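Local coordinates for protein pyridine nucleotide-disulphide oxidoreductase dimerisation region (PDB 6KYY) that binds FAD and copper(II) as a hypochlorous acid-induced flavoprotein disulfide reductase, and is probably involved in resistance to reactive chlorine stress, at residues 28-33 / 94-99; 227-232 / 241-246; 258-263 / 276-281; 346-351 / 412-417. All blocks are in the same frame, centred on the assembly; numbering follows the deposited sequence.

Interaction 1 (28-33 / 94-99); sequences TLAKAG and ADMPNI
Ala30, in the last turn of helix 20-31, points its methyl at the turn 96-99, and three side chains close round it. Ile99 comes nearest: its CG1 is 3.4 Å from Ala30 CB, and its CD1 continues past the same methyl at 3.8 Å, so the isoleucine lies alongside with its longer branch. Asn98 approaches with the root of its side chain, CB to Ala30 CB 3.9 Å, while its amide lies beside the Ala30 carbonyl, OD1 being 3.4 Å from Ala30 O. Met96 reaches in from the start of the turn. Its CG sits beside the backbone N (chi1 -54°), and the bend at chi3 (67°) swings CE to 4.1 Å from Ala30 CB and equally close to Lys31 N.

The receiving piece is a type I beta turn from Met96 to Ile99, closed by Ile99 N on Met96 O. Helix 20-31 belongs to the beta-alpha-beta unit 10-16/20-31/36-40 of the Rossmann-type FAD domain and stops with a Schellman motif at Gly33; the turn leads from helix 71-94 into strand 99-103, which pairs parallel with strand 36-40. Met96 and Ile99 also lean on Val27 and Ala26 one turn earlier, and the Asn98 backbone bonds to Val36, so the turn is held against both the helix and the start of strand 36-40.

As modelled, two acceptors, Ala30 O and Asn98 OD1, face each other and no bond joins them. The contact therefore depends on apolar fit about one small methyl.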
# COMPACT_ATOMS: atom_id res chain seq x y z
N THR B 28 -2.45 -26.97 -10.53
CA THR B 28 -1.19 -27.57 -10.09
C THR B 28 -1.17 -29.08 -10.30
O THR B 28 -0.10 -29.64 -10.55
CB THR B 28 -0.94 -27.24 -8.62
OG1 THR B 28 -1.41 -25.93 -8.33
CG2 THR B 28 0.55 -27.32 -8.31
N LEU B 29 -2.32 -29.74 -10.22
CA LEU B 29 -2.36 -31.18 -10.44
C LEU B 29 -2.39 -31.52 -11.92
O LEU B 29 -1.78 -32.51 -12.35
CB LEU B 29 -3.56 -31.80 -9.72
CG LEU B 29 -3.56 -31.67 -8.19
CD1 LEU B 29 -4.68 -32.51 -7.58
CD2 LEU B 29 -2.21 -32.07 -7.60
N ALA B 30 -3.10 -30.72 -12.72
CA ALA B 30 -3.08 -30.93 -14.17
C ALA B 30 -1.69 -30.70 -14.74
O ALA B 30 -1.27 -31.38 -15.68
CB ALA B 30 -4.09 -30.00 -14.85
N LYS B 31 -0.96 -29.73 -14.18
CA LYS B 31 0.42 -29.48 -14.59
C LYS B 31 1.36 -30.60 -14.16
O LYS B 31 2.40 -30.80 -14.80
CB LYS B 31 0.87 -28.13 -14.02
CG LYS B 31 2.33 -27.78 -14.23
CD LYS B 31 2.88 -27.08 -12.99
CE LYS B 31 4.28 -26.55 -13.23
NZ LYS B 31 4.52 -25.28 -12.49
N ALA B 32 1.01 -31.34 -13.12
CA ALA B 32 1.80 -32.47 -12.66
C ALA B 32 1.42 -33.78 -13.34
O ALA B 32 1.98 -34.82 -12.99
CB ALA B 32 1.68 -32.62 -11.14
N GLY B 33 0.49 -33.75 -14.29
CA GLY B 33 0.10 -34.93 -15.03
C GLY B 33 -1.22 -35.55 -14.62
O GLY B 33 -1.71 -36.44 -15.33
N ALA B 94 -9.96 -24.32 -18.35
CA ALA B 94 -10.53 -25.07 -19.46
C ALA B 94 -9.56 -25.27 -20.61
O ALA B 94 -9.80 -26.12 -21.47
CB ALA B 94 -11.80 -24.37 -19.97
N ASP B 95 -8.46 -24.51 -20.65
CA ASP B 95 -7.49 -24.66 -21.73
C ASP B 95 -6.48 -25.77 -21.47
O ASP B 95 -5.82 -26.22 -22.42
CB ASP B 95 -6.76 -23.34 -21.97
CG ASP B 95 -7.68 -22.24 -22.46
OD1 ASP B 95 -8.79 -22.56 -22.93
OD2 ASP B 95 -7.29 -21.06 -22.37
N MET B 96 -6.34 -26.22 -20.24
CA MET B 96 -5.42 -27.31 -19.94
C MET B 96 -6.06 -28.64 -20.33
O MET B 96 -7.22 -28.88 -19.99
CB MET B 96 -5.05 -27.32 -18.46
CG MET B 96 -4.50 -25.99 -17.97
SD MET B 96 -3.53 -26.14 -16.45
CE MET B 96 -2.12 -27.09 -17.05
N PRO B 97 -5.34 -29.51 -21.04
CA PRO B 97 -5.97 -30.75 -21.52
C PRO B 97 -6.41 -31.69 -20.41
O PRO B 97 -7.40 -32.42 -20.58
CB PRO B 97 -4.87 -31.39 -22.39
CG PRO B 97 -3.92 -30.28 -22.70
CD PRO B 97 -3.96 -29.37 -21.52
N ASN B 98 -5.73 -31.68 -19.27
CA ASN B 98 -6.02 -32.60 -18.18
C ASN B 98 -7.09 -32.08 -17.22
O ASN B 98 -7.31 -32.69 -16.17
CB ASN B 98 -4.75 -32.92 -17.39
CG ASN B 98 -3.52 -33.01 -18.28
OD1 ASN B 98 -2.93 -32.00 -18.64
ND2 ASN B 98 -3.13 -34.23 -18.62
N ILE B 99 -7.75 -30.97 -17.55
CA ILE B 99 -8.79 -30.39 -16.70
C ILE B 99 -10.11 -30.43 -17.44
O ILE B 99 -10.18 -30.04 -18.62
CB ILE B 99 -8.45 -28.94 -16.28
CG1 ILE B 99 -7.35 -28.94 -15.22
CG2 ILE B 99 -9.68 -28.24 -15.74
CD1 ILE B 99 -7.00 -27.56 -14.71

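Interaction 2 (227-232 / 241-246); sequences AHVERI and VHSEHA. With CU (copper (II) ion), chain U; CU (copper (II) ion), chain T; CU (copper (II) ion), chain S.
A classic beta bulge, in which Glu230 and Arg231 both face His242, opens the hairpin of strands 231-234 and 239-242. Two backbone bonds define it: Glu230 N donates to His242 O at 3.0 Å, and His242 N donates to Arg231 O at 2.8 Å. Beyond the bulge Ile232 and Val241 form a non-hydrogen-bonded pair and turn to the buried face, their CG2 and CG1 4.4 Å apart, where both also touch Leu253.

That face packs the antiparallel three-stranded meander 231-250 against strand 252-255 of the parallel sheet, as expected of the NAD(P)-binding domain of class I pyridine nucleotide-disulfide oxidoreductases. On the other face Arg231 and His242 lie together. A bend at chi3 of Arg231 brings NH2 over one face of the imidazole, offset toward its rim and 3.9 Å from His242 CG, with the two planes 52° apart. The edge of the ring meets Arg231 O.

His242 ND1 binds a copper(II) ion at 2.2 Å, and its NE2 makes a weak hydrogen bond to Ser233 OG. Two further copper ions sit on His245 NE2 and His228 NE2, one each, but their placement is doubtful, because each lies nearly as close to CE1 as to NE2. Where the two segments diverge, the bent side chain of Glu244 (chi2 73°) turns OE1 back to a weak bond from His228 N, 3.4 Å long.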
# COMPACT_ATOMS: atom_id res chain seq x y z
N ALA B 227 -30.54 -4.41 19.06
CA ALA B 227 -31.58 -4.48 18.04
C ALA B 227 -32.02 -5.93 17.86
O ALA B 227 -31.25 -6.77 17.37
CB ALA B 227 -31.09 -3.90 16.72
N HIS B 228 -33.26 -6.22 18.24
CA HIS B 228 -33.92 -7.48 17.92
C HIS B 228 -35.04 -7.16 16.94
O HIS B 228 -36.15 -6.78 17.34
CB HIS B 228 -34.46 -8.18 19.17
CG HIS B 228 -35.05 -9.52 18.91
ND1 HIS B 228 -34.44 -10.46 18.10
CD2 HIS B 228 -36.21 -10.09 19.33
CE1 HIS B 228 -35.19 -11.55 18.05
NE2 HIS B 228 -36.27 -11.35 18.78
N VAL B 229 -34.75 -7.30 15.65
CA VAL B 229 -35.74 -7.04 14.60
C VAL B 229 -36.71 -8.21 14.54
O VAL B 229 -36.29 -9.38 14.52
CB VAL B 229 -35.04 -6.81 13.25
CG1 VAL B 229 -36.05 -6.91 12.11
CG2 VAL B 229 -34.34 -5.46 13.24
N GLU B 230 -38.01 -7.91 14.51
CA GLU B 230 -39.03 -8.93 14.65
C GLU B 230 -39.95 -9.07 13.44
O GLU B 230 -40.67 -10.07 13.37
CB GLU B 230 -39.89 -8.65 15.90
CG GLU B 230 -39.07 -8.57 17.18
CD GLU B 230 -39.84 -7.97 18.34
OE1 GLU B 230 -40.65 -7.06 18.10
OE2 GLU B 230 -39.62 -8.41 19.49
N ARG B 231 -39.95 -8.13 12.50
CA ARG B 231 -40.74 -8.29 11.29
C ARG B 231 -40.25 -7.32 10.22
O ARG B 231 -39.81 -6.21 10.53
CB ARG B 231 -42.23 -8.07 11.55
CG ARG B 231 -43.13 -8.56 10.41
CD ARG B 231 -44.61 -8.30 10.69
NE ARG B 231 -44.83 -7.07 11.44
CZ ARG B 231 -45.11 -7.03 12.75
NH1 ARG B 231 -45.18 -8.16 13.44
NH2 ARG B 231 -45.30 -5.87 13.35
N ILE B 232 -40.33 -7.76 8.97
CA ILE B 232 -39.92 -6.99 7.81
C ILE B 232 -41.10 -6.91 6.85
O ILE B 232 -41.68 -7.94 6.48
CB ILE B 232 -38.69 -7.62 7.12
CG1 ILE B 232 -37.60 -7.92 8.15
CG2 ILE B 232 -38.17 -6.71 6.01
CD1 ILE B 232 -36.28 -8.33 7.55
N VAL B 241 -38.80 -2.14 8.73
CA VAL B 241 -38.33 -3.11 9.71
C VAL B 241 -38.88 -2.71 11.07
O VAL B 241 -38.70 -1.57 11.52
CB VAL B 241 -36.79 -3.24 9.70
CG1 VAL B 241 -36.29 -3.42 8.28
CG2 VAL B 241 -36.09 -2.04 10.34
N HIS B 242 -39.61 -3.63 11.69
CA HIS B 242 -40.25 -3.37 12.98
C HIS B 242 -39.40 -3.94 14.10
O HIS B 242 -38.87 -5.05 13.98
CB HIS B 242 -41.65 -3.99 13.03
CG HIS B 242 -42.52 -3.61 11.87
ND1 HIS B 242 -43.54 -2.69 11.97
CD2 HIS B 242 -42.52 -4.03 10.59
CE1 HIS B 242 -44.13 -2.56 10.80
NE2 HIS B 242 -43.53 -3.36 9.94
N SER B 243 -39.28 -3.18 15.18
CA SER B 243 -38.34 -3.54 16.24
C SER B 243 -39.00 -3.61 17.61
O SER B 243 -40.22 -3.79 17.72
CB SER B 243 -37.18 -2.55 16.26
OG SER B 243 -36.17 -2.92 15.34
N GLU B 244 -38.18 -3.49 18.65
CA GLU B 244 -38.64 -3.59 20.03
C GLU B 244 -39.83 -2.68 20.29
O GLU B 244 -40.93 -3.13 20.62
CB GLU B 244 -37.49 -3.24 20.99
CG GLU B 244 -36.07 -3.68 20.55
CD GLU B 244 -35.51 -2.84 19.40
OE1 GLU B 244 -35.16 -3.46 18.37
OE2 GLU B 244 -35.45 -1.60 19.49
N HIS B 245 -39.62 -1.37 20.15
CA HIS B 245 -40.66 -0.38 20.34
C HIS B 245 -40.71 0.66 19.23
O HIS B 245 -41.69 1.40 19.15
CB HIS B 245 -40.48 0.35 21.69
CG HIS B 245 -41.00 -0.40 22.87
ND1 HIS B 245 -42.12 -1.21 22.83
CD2 HIS B 245 -40.55 -0.47 24.15
CE1 HIS B 245 -42.33 -1.74 24.02
NE2 HIS B 245 -41.39 -1.30 24.84
N ALA B 246 -39.69 0.71 18.38
CA ALA B 246 -39.60 1.66 17.28
C ALA B 246 -39.55 0.91 15.96
O ALA B 246 -39.38 -0.31 15.91
CB ALA B 246 -38.36 2.55 17.45
CU CU U . -43.72 -1.95 14.07
CU CU T . -43.31 -1.14 25.94
CU CU S . -36.74 -13.22 17.97

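Interaction 3 (258-263 / 276-281); sequences GRQPAT and NERGAT
Arg278 makes the polar link of this contact: its NH2 donates to Arg259 O at 3.1 Å. CG lies opposite the Arg278 backbone N (chi1 -176°) and the chain bends at chi2 (95°), which carries the guanidinium to that carbonyl. The donor stands well above the carbonyl plane, and the N-H...O angle of 136° marks a bent bond. Within the turn 276-280, Asn276 OD1 takes Ala280 N at 2.6 Å, in the carbonyl plane, with a weaker bond from Gly279 N; these bonds close the loop between Asn276 and Ala280.

Alongside the bond run the van der Waals contacts. Gln260 CB meets the guanidinium at its edge, 3.6 Å from Arg278 NE. The Pro261 ring presses CG on Ala280 CB at 3.6 Å, while its CD touches Arg278 CG, the two side chains crossing at about a right angle.

Strand 259-261 also pairs with strand 136-138, so the loop packs along a two-stranded connection leading back to the FAD domain. Arg259 starts away from the loop, and its side chain touches FAD and Thr49. Two donors, Arg278 NH2 and Gln305 NE2, hold the carbonyl of this cofactor-contacting residue, and the nearby positive charge may also polarise it.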
# COMPACT_ATOMS: atom_id res chain seq x y z
N GLY B 258 -23.56 -12.62 8.42
CA GLY B 258 -22.55 -13.66 8.36
C GLY B 258 -22.84 -14.72 7.32
O GLY B 258 -23.96 -14.86 6.82
N ARG B 259 -21.80 -15.48 6.99
CA ARG B 259 -21.89 -16.59 6.06
C ARG B 259 -21.56 -17.89 6.78
O ARG B 259 -20.70 -17.92 7.67
CB ARG B 259 -20.95 -16.41 4.86
CG ARG B 259 -21.00 -15.03 4.24
CD ARG B 259 -20.41 -15.06 2.84
NE ARG B 259 -21.42 -15.29 1.82
CZ ARG B 259 -21.24 -16.07 0.75
NH1 ARG B 259 -20.07 -16.68 0.57
NH2 ARG B 259 -22.22 -16.23 -0.13
N GLN B 260 -22.23 -18.96 6.39
CA GLN B 260 -22.00 -20.27 6.96
C GLN B 260 -21.71 -21.28 5.86
O GLN B 260 -22.16 -21.09 4.72
CB GLN B 260 -23.19 -20.74 7.80
CG GLN B 260 -24.36 -21.29 7.00
CD GLN B 260 -25.56 -21.60 7.88
OE1 GLN B 260 -25.71 -21.06 8.97
NE2 GLN B 260 -26.42 -22.50 7.40
N PRO B 261 -20.95 -22.33 6.16
CA PRO B 261 -20.61 -23.32 5.13
C PRO B 261 -21.84 -23.87 4.43
O PRO B 261 -22.89 -24.08 5.04
CB PRO B 261 -19.87 -24.40 5.92
CG PRO B 261 -19.28 -23.68 7.08
CD PRO B 261 -20.26 -22.59 7.43
N ALA B 262 -21.70 -24.10 3.12
CA ALA B 262 -22.77 -24.64 2.29
C ALA B 262 -22.48 -26.12 2.07
O ALA B 262 -21.65 -26.49 1.24
CB ALA B 262 -22.86 -23.88 0.97
N THR B 263 -23.18 -26.97 2.83
CA THR B 263 -22.99 -28.41 2.75
C THR B 263 -24.28 -29.21 2.59
O THR B 263 -24.20 -30.37 2.16
CB THR B 263 -22.27 -28.93 4.01
OG1 THR B 263 -22.76 -28.23 5.16
CG2 THR B 263 -20.78 -28.71 3.89
N ASN B 276 -20.64 -30.40 11.68
CA ASN B 276 -21.06 -29.84 12.95
C ASN B 276 -22.43 -29.19 12.78
O ASN B 276 -23.09 -29.34 11.74
CB ASN B 276 -20.01 -28.85 13.47
CG ASN B 276 -19.57 -27.86 12.42
OD1 ASN B 276 -20.16 -27.76 11.35
ND2 ASN B 276 -18.52 -27.11 12.73
N GLU B 277 -22.90 -28.47 13.80
CA GLU B 277 -24.22 -27.85 13.73
C GLU B 277 -24.24 -26.59 12.88
O GLU B 277 -25.31 -26.20 12.40
CB GLU B 277 -24.73 -27.55 15.14
CG GLU B 277 -25.58 -28.66 15.73
CD GLU B 277 -26.34 -28.22 16.97
OE1 GLU B 277 -27.36 -27.51 16.82
OE2 GLU B 277 -25.92 -28.59 18.08
N ARG B 278 -23.09 -25.94 12.69
CA ARG B 278 -23.03 -24.81 11.77
C ARG B 278 -23.22 -25.25 10.33
O ARG B 278 -23.73 -24.48 9.51
CB ARG B 278 -21.69 -24.08 11.93
CG ARG B 278 -21.54 -22.83 11.09
CD ARG B 278 -21.91 -21.58 11.87
NE ARG B 278 -21.79 -20.37 11.07
CZ ARG B 278 -21.25 -19.23 11.51
NH1 ARG B 278 -20.77 -19.16 12.74
NH2 ARG B 278 -21.18 -18.18 10.71
N GLY B 279 -22.86 -26.49 10.02
CA GLY B 279 -22.86 -26.99 8.66
C GLY B 279 -21.49 -27.23 8.07
O GLY B 279 -21.40 -27.54 6.88
N ALA B 280 -20.43 -27.10 8.87
CA ALA B 280 -19.07 -27.17 8.38
C ALA B 280 -18.54 -28.59 8.38
O ALA B 280 -18.90 -29.41 9.23
CB ALA B 280 -18.15 -26.28 9.22
N THR B 281 -17.67 -28.88 7.42
CA THR B 281 -16.98 -30.16 7.36
C THR B 281 -15.81 -30.16 8.33
O THR B 281 -15.00 -29.23 8.34
CB THR B 281 -16.48 -30.43 5.94
OG1 THR B 281 -15.43 -29.51 5.63
CG2 THR B 281 -17.61 -30.24 4.93

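Interaction 4 (346-351 / 412-417); sequences SRVGMT and IVKMVM
Val348 stands with CG2 opposite its backbone N and CG1 between N and the carbonyl carbon (chi1 67°), which spreads both methyls toward helix 406-418. On the helix, Val413 carries CG1 opposite its own N (chi1 178°), and this branch meets Val348 CG1 at 3.9 Å. Met417, one turn on, runs out from the helix and folds at its last torsion, so that CE comes tip to tip with Val348 CG2 at 3.8 Å and also lies near Gly349 N. To one side of these, the stem of Lys414 crosses Val348 at about a right angle, CG to Val348 CG2 4.0 Å.

Strand and helix run almost parallel, 8° apart, with their axes 8.8 Å from each other. Here the helix layer of the dimerisation domain packs on its antiparallel sheet, to which strand 345-349 belongs. The far side of the helix faces the second subunit, where Ile412 packs on Ile412 and Val416 on Met415 of that subunit.

The polar ends turn elsewhere. Lys414 leads its NZ off to Asp418 and to Asn334 O, and Arg347, on the reverse of the strand, holds Gly349 O through NH1 at 3.0 Å and pairs with Glu204. What is left between strand and helix is mainly apolar contact between valine methyls, the lysine stem and the methionine end, which sets the interface helix on its sheet without any directional bond.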
# COMPACT_ATOMS: atom_id res chain seq x y z
N SER B 346 -6.97 -2.45 9.31
CA SER B 346 -6.17 -3.66 9.20
C SER B 346 -5.63 -4.05 10.57
O SER B 346 -5.33 -3.19 11.41
CB SER B 346 -5.02 -3.46 8.22
OG SER B 346 -5.51 -3.31 6.90
N ARG B 347 -5.50 -5.36 10.79
CA ARG B 347 -5.21 -5.86 12.13
C ARG B 347 -4.39 -7.14 12.05
O ARG B 347 -4.51 -7.93 11.10
CB ARG B 347 -6.50 -6.11 12.91
CG ARG B 347 -7.10 -4.87 13.54
CD ARG B 347 -7.08 -4.97 15.05
NE ARG B 347 -7.77 -6.17 15.51
CZ ARG B 347 -7.20 -7.12 16.25
NH1 ARG B 347 -5.93 -7.01 16.61
NH2 ARG B 347 -7.91 -8.18 16.62
N VAL B 348 -3.56 -7.34 13.07
CA VAL B 348 -2.83 -8.59 13.27
C VAL B 348 -2.51 -8.68 14.75
O VAL B 348 -2.35 -7.66 15.43
CB VAL B 348 -1.56 -8.66 12.39
CG1 VAL B 348 -0.54 -7.62 12.82
CG2 VAL B 348 -0.95 -10.06 12.42
N GLY B 349 -2.42 -9.91 15.26
CA GLY B 349 -2.14 -10.08 16.67
C GLY B 349 -3.35 -9.74 17.53
O GLY B 349 -4.47 -9.55 17.05
N MET B 350 -3.10 -9.66 18.83
CA MET B 350 -4.18 -9.45 19.79
C MET B 350 -4.47 -7.96 19.97
O MET B 350 -3.61 -7.10 19.75
CB MET B 350 -3.85 -10.07 21.15
CG MET B 350 -2.38 -10.03 21.55
SD MET B 350 -2.12 -10.91 23.10
CE MET B 350 -0.46 -11.54 22.86
N THR B 351 -5.70 -7.67 20.38
CA THR B 351 -6.10 -6.32 20.71
C THR B 351 -5.49 -5.89 22.04
O THR B 351 -4.87 -6.68 22.76
CB THR B 351 -7.63 -6.22 20.79
OG1 THR B 351 -8.12 -7.18 21.73
CG2 THR B 351 -8.25 -6.49 19.43
N ILE B 412 3.65 -5.70 6.61
CA ILE B 412 4.98 -5.42 7.16
C ILE B 412 5.02 -5.77 8.64
O ILE B 412 5.99 -6.35 9.13
CB ILE B 412 5.37 -3.95 6.92
CG1 ILE B 412 5.41 -3.63 5.43
CG2 ILE B 412 6.71 -3.64 7.57
CD1 ILE B 412 5.96 -2.26 5.11
N VAL B 413 3.97 -5.41 9.38
CA VAL B 413 3.92 -5.71 10.81
C VAL B 413 3.86 -7.21 11.04
O VAL B 413 4.53 -7.74 11.93
CB VAL B 413 2.72 -4.99 11.46
CG1 VAL B 413 2.63 -5.33 12.94
CG2 VAL B 413 2.84 -3.48 11.27
N LYS B 414 3.06 -7.92 10.23
CA LYS B 414 2.98 -9.37 10.36
C LYS B 414 4.32 -10.03 10.05
O LYS B 414 4.61 -11.11 10.58
CB LYS B 414 1.90 -9.91 9.43
CG LYS B 414 1.60 -11.39 9.61
CD LYS B 414 1.80 -12.15 8.31
CE LYS B 414 1.03 -13.46 8.34
NZ LYS B 414 1.22 -14.18 9.63
N MET B 415 5.14 -9.40 9.22
CA MET B 415 6.43 -9.96 8.84
C MET B 415 7.32 -10.19 10.06
O MET B 415 7.71 -11.32 10.35
CB MET B 415 7.12 -9.04 7.83
CG MET B 415 6.83 -9.37 6.38
SD MET B 415 7.81 -10.74 5.78
CE MET B 415 6.67 -11.47 4.61
N VAL B 416 7.64 -9.11 10.78
CA VAL B 416 8.57 -9.23 11.90
C VAL B 416 7.95 -9.95 13.09
O VAL B 416 8.68 -10.47 13.94
CB VAL B 416 9.09 -7.84 12.31
CG1 VAL B 416 9.53 -7.05 11.09
CG2 VAL B 416 8.03 -7.07 13.08
N MET B 417 6.62 -10.00 13.18
CA MET B 417 5.99 -10.76 14.25
C MET B 417 6.15 -12.26 14.03
O MET B 417 6.38 -13.02 14.98
CB MET B 417 4.51 -10.39 14.38
CG MET B 417 4.28 -9.06 15.08
SD MET B 417 2.61 -8.78 15.70
CE MET B 417 1.76 -10.24 15.11

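From the N terminus, interaction 1 closes first, bringing the turn after helix 71-94 to the end of helix 20-31 within the FAD domain. The chain then passes into the domain that in this family binds NAD(P), where interaction 2 closes a short hairpin in the antiparallel meander. Interaction 3 follows on the way back to the FAD domain, laying a loop along strand 259-261; its nearest atoms are about 13 Å from interaction 2. Interaction 4 comes last, within the dimerisation domain, where 60 residues between its segments form a loop tying sheet to interface helix. All four stand in series, none nesting, crossing or touching. Interactions 1 and 2 lie on opposite sides of the chain's centre.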